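Local coordinates for arginine--tRNA ligase (Campylobacter jejuni, PDB 3FNR), which catalyses the ATP-dependent attachment of L-arginine to tRNA(Arg), releasing AMP and diphosphate, as a monomeric class I aminoacyl-tRNA synthetase, at residues N370-L383 with Y402-Y414. The protein carries 1 engineered substitution. Sequence-based numbering, arbitrary orientation.
Sequences NQDGVNLLFEALNL and YLKNLAANFHKFY. With SO4 (sulfate ion), chain D.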
ATOM      1  N   ASN A 370      38.754  -9.891  -2.329  1.00 39.64           N
ATOM      2  CA  ASN A 370      39.404  -8.768  -1.677  1.00 42.10           C
ATOM      3  C   ASN A 370      38.435  -8.112  -0.687  1.00 42.84           C
ATOM      4  O   ASN A 370      37.264  -8.489  -0.640  1.00 39.70           O
ATOM      5  CB  ASN A 370      39.968  -7.765  -2.709  1.00 41.74           C
ATOM      6  CG  ASN A 370      38.895  -7.086  -3.561  1.00 50.13           C
ATOM      7  OD1 ASN A 370      37.711  -7.075  -3.232  1.00 63.47           O
ATOM      8  ND2 ASN A 370      39.322  -6.507  -4.672  1.00 46.79           N
ATOM      9  N   GLN A 371      38.914  -7.138   0.084  1.00 39.71           N
ATOM     10  CA  GLN A 371      38.094  -6.463   1.098  1.00 41.30           C
ATOM     11  C   GLN A 371      36.789  -5.886   0.550  1.00 42.96           C
ATOM     12  O   GLN A 371      35.744  -6.010   1.192  1.00 49.75           O
ATOM     13  CB  GLN A 371      38.906  -5.370   1.787  1.00 43.98           C
ATOM     14  CG  GLN A 371      38.256  -4.739   3.004  1.00 45.08           C
ATOM     15  CD  GLN A 371      37.969  -5.731   4.107  1.00 55.73           C
ATOM     16  OE1 GLN A 371      38.885  -6.289   4.714  1.00 62.94           O
ATOM     17  NE2 GLN A 371      36.686  -5.956   4.380  1.00 52.78           N
ATOM     18  N   ASP A 372      36.856  -5.279  -0.637  1.00 43.71           N
ATOM     19  CA  ASP A 372      35.677  -4.757  -1.336  1.00 40.84           C
ATOM     20  C   ASP A 372      34.675  -5.850  -1.670  1.00 41.54           C
ATOM     21  O   ASP A 372      33.474  -5.623  -1.611  1.00 39.01           O
ATOM     22  CB  ASP A 372      36.080  -4.041  -2.630  1.00 43.79           C
ATOM     23  CG  ASP A 372      36.552  -2.619  -2.397  1.00 59.68           C
ATOM     24  OD1 ASP A 372      37.555  -2.217  -3.028  1.00 69.03           O
ATOM     25  OD2 ASP A 372      35.920  -1.900  -1.591  1.00 66.73           O
ATOM     26  N   GLY A 373      35.177  -7.030  -2.034  1.00 38.18           N
ATOM     27  CA  GLY A 373      34.331  -8.172  -2.327  1.00 35.72           C
ATOM     28  C   GLY A 373      33.681  -8.727  -1.069  1.00 37.44           C
ATOM     29  O   GLY A 373      32.509  -9.108  -1.095  1.00 34.22           O
ATOM     30  N   VAL A 374      34.440  -8.786   0.028  1.00 31.13           N
ATOM     31  CA  VAL A 374      33.906  -9.273   1.303  1.00 31.90           C
ATOM     32  C   VAL A 374      32.824  -8.331   1.854  1.00 35.17           C
ATOM     33  O   VAL A 374      31.799  -8.792   2.358  1.00 35.51           O
ATOM     34  CB  VAL A 374      35.014  -9.516   2.362  1.00 39.47           C
ATOM     35  CG1 VAL A 374      34.417 -10.067   3.671  1.00 31.78           C
ATOM     36  CG2 VAL A 374      36.074 -10.494   1.828  1.00 38.50           C
ATOM     37  N   ASN A 375      33.046  -7.019   1.735  1.00 29.74           N
ATOM     38  CA  ASN A 375      32.033  -6.032   2.130  1.00 30.72           C
ATOM     39  C   ASN A 375      30.733  -6.237   1.361  1.00 33.16           C
ATOM     40  O   ASN A 375      29.654  -6.215   1.945  1.00 37.58           O
ATOM     41  CB  ASN A 375      32.517  -4.600   1.888  1.00 23.26           C
ATOM     42  CG  ASN A 375      33.613  -4.170   2.847  1.00 35.54           C
ATOM     43  OD1 ASN A 375      33.876  -4.816   3.865  1.00 34.47           O
ATOM     44  ND2 ASN A 375      34.253  -3.055   2.528  1.00 32.59           N
ATOM     45  N   LEU A 376      30.861  -6.450   0.054  1.00 34.43           N
ATOM     46  CA  LEU A 376      29.720  -6.621  -0.830  1.00 37.26           C
ATOM     47  C   LEU A 376      29.008  -7.923  -0.533  1.00 38.19           C
ATOM     48  O   LEU A 376      27.781  -7.984  -0.592  1.00 36.64           O
ATOM     49  CB  LEU A 376      30.161  -6.562  -2.291  1.00 32.58           C
ATOM     50  CG  LEU A 376      29.100  -6.489  -3.395  1.00 39.63           C
ATOM     51  CD1 LEU A 376      28.235  -5.245  -3.275  1.00 35.47           C
ATOM     52  CD2 LEU A 376      29.791  -6.535  -4.748  1.00 34.82           C
ATOM     53  N   LEU A 377      29.789  -8.954  -0.211  1.00 39.34           N
ATOM     54  CA  LEU A 377      29.258 -10.238   0.238  1.00 36.88           C
ATOM     55  C   LEU A 377      28.463 -10.068   1.528  1.00 39.52           C
ATOM     56  O   LEU A 377      27.323 -10.533   1.619  1.00 36.28           O
ATOM     57  CB  LEU A 377      30.400 -11.242   0.440  1.00 34.15           C
ATOM     58  CG  LEU A 377      30.160 -12.588   1.130  1.00 38.67           C
ATOM     59  CD1 LEU A 377      29.183 -13.442   0.358  1.00 40.57           C
ATOM     60  CD2 LEU A 377      31.483 -13.330   1.296  1.00 24.22           C
ATOM     61  N   PHE A 378      29.065  -9.395   2.510  1.00 37.50           N
ATOM     62  CA  PHE A 378      28.380  -9.100   3.764  1.00 39.93           C
ATOM     63  C   PHE A 378      27.086  -8.346   3.505  1.00 40.67           C
ATOM     64  O   PHE A 378      26.047  -8.700   4.061  1.00 41.62           O
ATOM     65  CB  PHE A 378      29.248  -8.279   4.721  1.00 43.35           C
ATOM     66  CG  PHE A 378      28.534  -7.915   6.006  1.00 46.73           C
ATOM     67  CD1 PHE A 378      28.438  -8.837   7.047  1.00 52.51           C
ATOM     68  CD2 PHE A 378      27.930  -6.665   6.161  1.00 48.86           C
ATOM     69  CE1 PHE A 378      27.764  -8.516   8.231  1.00 54.61           C
ATOM     70  CE2 PHE A 378      27.254  -6.333   7.338  1.00 50.86           C
ATOM     71  CZ  PHE A 378      27.175  -7.262   8.376  1.00 49.80           C
ATOM     72  N   GLU A 379      27.172  -7.314   2.666  1.00 36.18           N
ATOM     73  CA  GLU A 379      26.035  -6.471   2.320  1.00 40.03           C
ATOM     74  C   GLU A 379      24.909  -7.305   1.714  1.00 40.10           C
ATOM     75  O   GLU A 379      23.745  -7.124   2.069  1.00 39.67           O
ATOM     76  CB  GLU A 379      26.469  -5.359   1.357  1.00 38.88           C
ATOM     77  CG  GLU A 379      25.492  -4.184   1.260  1.00 44.12           C
ATOM     78  CD  GLU A 379      26.028  -3.024   0.423  1.00 47.49           C
ATOM     79  OE1 GLU A 379      25.518  -1.893   0.571  1.00 54.56           O
ATOM     80  OE2 GLU A 379      26.964  -3.233  -0.377  1.00 55.69           O
ATOM     81  N   ALA A 380      25.263  -8.230   0.822  1.00 34.77           N
ATOM     82  CA  ALA A 380      24.275  -9.125   0.216  1.00 36.85           C
ATOM     83  C   ALA A 380      23.539  -9.925   1.289  1.00 36.54           C
ATOM     84  O   ALA A 380      22.307  -9.954   1.304  1.00 37.11           O
ATOM     85  CB  ALA A 380      24.932 -10.062  -0.805  1.00 35.85           C
ATOM     86  N   LEU A 381      24.297 -10.523   2.210  1.00 34.41           N
ATOM     87  CA  LEU A 381      23.733 -11.382   3.252  1.00 35.16           C
ATOM     88  C   LEU A 381      23.000 -10.620   4.360  1.00 39.81           C
ATOM     89  O   LEU A 381      22.156 -11.190   5.048  1.00 48.35           O
ATOM     90  CB  LEU A 381      24.818 -12.288   3.844  1.00 35.09           C
ATOM     91  CG  LEU A 381      25.396 -13.294   2.847  1.00 37.25           C
ATOM     92  CD1 LEU A 381      26.668 -13.917   3.390  1.00 41.33           C
ATOM     93  CD2 LEU A 381      24.370 -14.373   2.500  1.00 42.39           C
ATOM     94  N   ASN A 382      23.315  -9.333   4.502  1.00 35.46           N
ATOM     95  CA  ASN A 382      22.730  -8.463   5.520  1.00 39.73           C
ATOM     96  C   ASN A 382      21.248  -8.116   5.289  1.00 41.72           C
ATOM     97  O   ASN A 382      20.644  -7.453   6.130  1.00 39.46           O
ATOM     98  CB  ASN A 382      23.538  -7.165   5.606  1.00 33.81           C
ATOM     99  CG  ASN A 382      23.219  -6.339   6.855  1.00 43.78           C
ATOM    100  OD1 ASN A 382      22.986  -5.127   6.770  1.00 43.99           O
ATOM    101  ND2 ASN A 382      23.197  -6.991   8.009  1.00 30.71           N
ATOM    102  N   LEU A 383      20.676  -8.544   4.158  1.00 36.77           N
ATOM    103  CA  LEU A 383      19.264  -8.273   3.837  1.00 36.60           C
ATOM    104  C   LEU A 383      18.314  -8.739   4.942  1.00 35.24           C
ATOM    105  O   LEU A 383      17.424  -7.993   5.329  1.00 46.45           O
ATOM    106  CB  LEU A 383      18.865  -8.885   2.483  1.00 32.54           C
ATOM    107  CG  LEU A 383      17.419  -8.694   1.992  1.00 35.25           C
ATOM    108  CD1 LEU A 383      17.030  -7.233   1.881  1.00 29.11           C
ATOM    109  CD2 LEU A 383      17.190  -9.397   0.672  1.00 31.47           C
ATOM    110  N   TYR A 402      18.616   0.279   1.367  1.00 38.40           N
ATOM    111  CA  TYR A 402      19.497  -0.881   1.305  1.00 38.02           C
ATOM    112  C   TYR A 402      19.872  -1.152  -0.145  1.00 39.74           C
ATOM    113  O   TYR A 402      21.040  -1.367  -0.471  1.00 39.02           O
ATOM    114  CB  TYR A 402      18.803  -2.117   1.912  1.00 34.85           C
ATOM    115  CG  TYR A 402      19.511  -3.435   1.628  1.00 34.38           C
ATOM    116  CD1 TYR A 402      20.581  -3.855   2.407  1.00 33.22           C
ATOM    117  CD2 TYR A 402      19.106  -4.252   0.574  1.00 31.45           C
ATOM    118  CE1 TYR A 402      21.247  -5.061   2.137  1.00 35.54           C
ATOM    119  CE2 TYR A 402      19.761  -5.447   0.293  1.00 36.95           C
ATOM    120  CZ  TYR A 402      20.829  -5.845   1.072  1.00 32.03           C
ATOM    121  OH  TYR A 402      21.460  -7.036   0.791  1.00 37.81           O
ATOM    122  N   LEU A 403      18.853  -1.139  -0.998  1.00 31.83           N
ATOM    123  CA  LEU A 403      18.975  -1.506  -2.390  1.00 35.60           C
ATOM    124  C   LEU A 403      19.808  -0.493  -3.162  1.00 41.16           C
ATOM    125  O   LEU A 403      20.635  -0.878  -3.996  1.00 36.63           O
ATOM    126  CB  LEU A 403      17.580  -1.599  -2.979  1.00 36.66           C
ATOM    127  CG  LEU A 403      17.109  -2.895  -3.632  1.00 41.64           C
ATOM    128  CD1 LEU A 403      17.810  -4.138  -3.091  1.00 41.06           C
ATOM    129  CD2 LEU A 403      15.616  -2.981  -3.444  1.00 31.88           C
ATOM    130  N   LYS A 404      19.572   0.790  -2.881  1.00 43.27           N
ATOM    131  CA  LYS A 404      20.360   1.896  -3.425  1.00 45.87           C
ATOM    132  C   LYS A 404      21.848   1.714  -3.163  1.00 43.85           C
ATOM    133  O   LYS A 404      22.663   1.779  -4.085  1.00 43.70           O
ATOM    134  CB  LYS A 404      19.927   3.218  -2.791  1.00 49.09           C
ATOM    135  CG  LYS A 404      19.096   4.107  -3.676  1.00 61.74           C
ATOM    136  CD  LYS A 404      19.069   5.546  -3.143  1.00 77.80           C
ATOM    137  CE  LYS A 404      18.479   5.635  -1.732  1.00 81.55           C
ATOM    138  NZ  LYS A 404      18.404   7.040  -1.230  1.00 83.57           N
ATOM    139  N   ASN A 405      22.189   1.493  -1.898  1.00 41.30           N
ATOM    140  CA  ASN A 405      23.570   1.325  -1.494  1.00 43.16           C
ATOM    141  C   ASN A 405      24.188   0.049  -2.058  1.00 41.09           C
ATOM    142  O   ASN A 405      25.343   0.050  -2.466  1.00 44.04           O
ATOM    143  CB  ASN A 405      23.688   1.367   0.026  1.00 45.96           C
ATOM    144  CG  ASN A 405      23.297   2.716   0.606  1.00 59.18           C
ATOM    145  OD1 ASN A 405      23.574   3.769   0.022  1.00 65.48           O
ATOM    146  ND2 ASN A 405      22.653   2.690   1.765  1.00 66.08           N
ATOM    147  N   LEU A 406      23.412  -1.028  -2.097  1.00 40.12           N
ATOM    148  CA  LEU A 406      23.892  -2.295  -2.648  1.00 34.53           C
ATOM    149  C   LEU A 406      24.169  -2.199  -4.148  1.00 37.14           C
ATOM    150  O   LEU A 406      25.147  -2.778  -4.638  1.00 33.78           O
ATOM    151  CB  LEU A 406      22.887  -3.408  -2.370  1.00 31.71           C
ATOM    152  CG  LEU A 406      23.163  -4.834  -2.864  1.00 37.87           C
ATOM    153  CD1 LEU A 406      24.411  -5.422  -2.226  1.00 36.09           C
ATOM    154  CD2 LEU A 406      21.977  -5.706  -2.559  1.00 33.51           C
ATOM    155  N   ALA A 407      23.315  -1.475  -4.873  1.00 38.07           N
ATOM    156  CA  ALA A 407      23.509  -1.283  -6.315  1.00 39.36           C
ATOM    157  C   ALA A 407      24.747  -0.428  -6.575  1.00 41.71           C
ATOM    158  O   ALA A 407      25.539  -0.750  -7.457  1.00 41.39           O
ATOM    159  CB  ALA A 407      22.298  -0.652  -6.954  1.00 42.34           C
ATOM    160  N   ALA A 408      24.905   0.642  -5.793  1.00 32.39           N
ATOM    161  CA  ALA A 408      26.050   1.539  -5.905  1.00 34.58           C
ATOM    162  C   ALA A 408      27.355   0.770  -5.703  1.00 39.56           C
ATOM    163  O   ALA A 408      28.257   0.850  -6.533  1.00 39.97           O
ATOM    164  CB  ALA A 408      25.944   2.670  -4.888  1.00 30.36           C
ATOM    165  N   ASN A 409      27.424   0.016  -4.606  1.00 37.28           N
ATOM    166  CA  ASN A 409      28.592  -0.777  -4.267  1.00 37.66           C
ATOM    167  C   ASN A 409      28.876  -1.886  -5.263  1.00 37.55           C
ATOM    168  O   ASN A 409      30.036  -2.108  -5.597  1.00 37.47           O
ATOM    169  CB  ASN A 409      28.465  -1.334  -2.859  1.00 40.96           C
ATOM    170  CG  ASN A 409      28.482  -0.251  -1.820  1.00 37.38           C
ATOM    171  OD1 ASN A 409      29.157   0.762  -1.976  1.00 47.09           O
ATOM    172  ND2 ASN A 409      27.723  -0.444  -0.755  1.00 41.39           N
ATOM    173  N   PHE A 410      27.834  -2.561  -5.754  1.00 34.76           N
ATOM    174  CA  PHE A 410      28.022  -3.546  -6.820  1.00 34.88           C
ATOM    175  C   PHE A 410      28.633  -2.919  -8.064  1.00 37.45           C
ATOM    176  O   PHE A 410      29.644  -3.404  -8.562  1.00 44.19           O
ATOM    177  CB  PHE A 410      26.731  -4.255  -7.238  1.00 31.01           C
ATOM    178  CG  PHE A 410      26.877  -5.010  -8.535  1.00 35.99           C
ATOM    179  CD1 PHE A 410      27.562  -6.214  -8.568  1.00 29.34           C
ATOM    180  CD2 PHE A 410      26.374  -4.492  -9.729  1.00 36.35           C
ATOM    181  CE1 PHE A 410      27.738  -6.905  -9.764  1.00 34.16           C
ATOM    182  CE2 PHE A 410      26.542  -5.170 -10.930  1.00 37.21           C
ATOM    183  CZ  PHE A 410      27.227  -6.373 -10.950  1.00 35.78           C
ATOM    184  N   HIS A 411      27.992  -1.866  -8.571  1.00 35.79           N
ATOM    185  CA  HIS A 411      28.418  -1.204  -9.790  1.00 37.77           C
ATOM    186  C   HIS A 411      29.882  -0.819  -9.704  1.00 42.03           C
ATOM    187  O   HIS A 411      30.650  -1.128 -10.608  1.00 47.39           O
ATOM    188  CB  HIS A 411      27.554   0.030 -10.083  1.00 36.29           C
ATOM    189  CG  HIS A 411      26.222  -0.292 -10.697  1.00 36.88           C
ATOM    190  ND1 HIS A 411      26.097  -0.993 -11.876  1.00 39.54           N
ATOM    191  CD2 HIS A 411      24.959   0.007 -10.306  1.00 39.04           C
ATOM    192  CE1 HIS A 411      24.818  -1.117 -12.183  1.00 44.90           C
ATOM    193  NE2 HIS A 411      24.104  -0.521 -11.245  1.00 40.22           N
ATOM    194  N   LYS A 412      30.256  -0.181  -8.597  1.00 35.38           N
ATOM    195  CA  LYS A 412      31.617   0.253  -8.369  1.00 39.47           C
ATOM    196  C   LYS A 412      32.572  -0.948  -8.325  1.00 41.34           C
ATOM    197  O   LYS A 412      33.618  -0.926  -8.968  1.00 45.66           O
ATOM    198  CB  LYS A 412      31.709   1.091  -7.094  1.00 30.86           C
ATOM    199  CG  LYS A 412      33.000   1.883  -6.997  1.00 58.61           C
ATOM    200  CD  LYS A 412      33.425   2.138  -5.557  1.00 68.83           C
ATOM    201  CE  LYS A 412      34.636   3.075  -5.498  1.00 78.59           C
ATOM    202  NZ  LYS A 412      35.765   2.621  -6.361  1.00 76.92           N
ATOM    203  N   PHE A 413      32.192  -2.004  -7.613  1.00 41.24           N
ATOM    204  CA  PHE A 413      32.997  -3.225  -7.591  1.00 41.07           C
ATOM    205  C   PHE A 413      33.230  -3.814  -8.983  1.00 44.12           C
ATOM    206  O   PHE A 413      34.368  -4.107  -9.345  1.00 45.41           O
ATOM    207  CB  PHE A 413      32.392  -4.287  -6.673  1.00 36.42           C
ATOM    208  CG  PHE A 413      33.234  -5.530  -6.553  1.00 37.11           C
ATOM    209  CD1 PHE A 413      32.919  -6.680  -7.271  1.00 37.57           C
ATOM    210  CD2 PHE A 413      34.352  -5.543  -5.724  1.00 31.13           C
ATOM    211  CE1 PHE A 413      33.711  -7.819  -7.160  1.00 41.23           C
ATOM    212  CE2 PHE A 413      35.142  -6.677  -5.600  1.00 31.78           C
ATOM    213  CZ  PHE A 413      34.831  -7.812  -6.308  1.00 34.34           C
ATOM    214  N   TYR A 414      32.159  -3.990  -9.752  1.00 44.05           N
ATOM    215  CA  TYR A 414      32.262  -4.629 -11.066  1.00 41.71           C
ATOM    216  C   TYR A 414      33.037  -3.785 -12.084  1.00 42.83           C
ATOM    217  O   TYR A 414      33.703  -4.331 -12.959  1.00 46.43           O
ATOM    218  CB  TYR A 414      30.877  -5.030 -11.578  1.00 45.86           C
ATOM    219  CG  TYR A 414      30.844  -5.777 -12.902  1.00 50.99           C
ATOM    220  CD1 TYR A 414      29.820  -5.544 -13.802  1.00 55.24           C
ATOM    221  CD2 TYR A 414      31.823  -6.719 -13.254  1.00 54.85           C
ATOM    222  CE1 TYR A 414      29.758  -6.201 -15.018  1.00 57.67           C
ATOM    223  CE2 TYR A 414      31.769  -7.385 -14.486  1.00 54.81           C
ATOM    224  CZ  TYR A 414      30.724  -7.115 -15.356  1.00 57.28           C
ATOM    225  OH  TYR A 414      30.615  -7.743 -16.574  1.00 60.00           O
TER
HETATM  226  S   SO4 D   3      34.198  -8.588 -17.542  1.00 51.78           S
HETATM  227  O1  SO4 D   3      34.300 -10.030 -17.407  1.00 50.60           O
HETATM  228  O2  SO4 D   3      32.808  -8.246 -17.813  1.00 58.57           O
HETATM  229  O3  SO4 D   3      34.655  -7.929 -16.327  1.00 46.37           O
HETATM  230  O4  SO4 D   3      35.047  -8.148 -18.640  1.00 62.50           O
HETATM  231  O   HOH W   1      23.011  -1.890   1.492  1.00 38.56           O
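The carboxylate of E379 is gripped by an amide and a water: N409 ND2 donates to E379 OE2 at 2.9 Å on its syn side and, more weakly, to OE1, while a water bridges OE1 to the carbonyl O of Y402. A long glutamate suits this place, since its extended chain spans from helix 371-381 to helix 402-414, which pack antiparallel (152° between their directions) in the DALR-type anticodon-binding bundle. The backbone carbonyl of the same residue takes a bond from the Y402 hydroxyl, OH to E379 O 2.6 Å, and lies in the plane of the ring at its edge. Within its own segment that carbonyl has a weak bond from N382 N; the phenol adds a short one from the other helix, and a tyrosine is long enough to bring it there. L383 CD1 lies against the same ring, 3.6 Å from Y402 CE2. Toward the start of helix 371-381, L376 is a knob in the hole formed by L406, N409, F410 and F413; chi1 -170° sets CG anti to the backbone N, and from there CD1 meets the backbone N of F410 and CD2 meets F413 CB (3.9 Å). G373, lacking a side chain, lets the F413 ring lie close. N370, the N-cap, accepts from G373 N through OD1, and that same oxygen meets the ring edge at F413 CE2, 3.5 Å away.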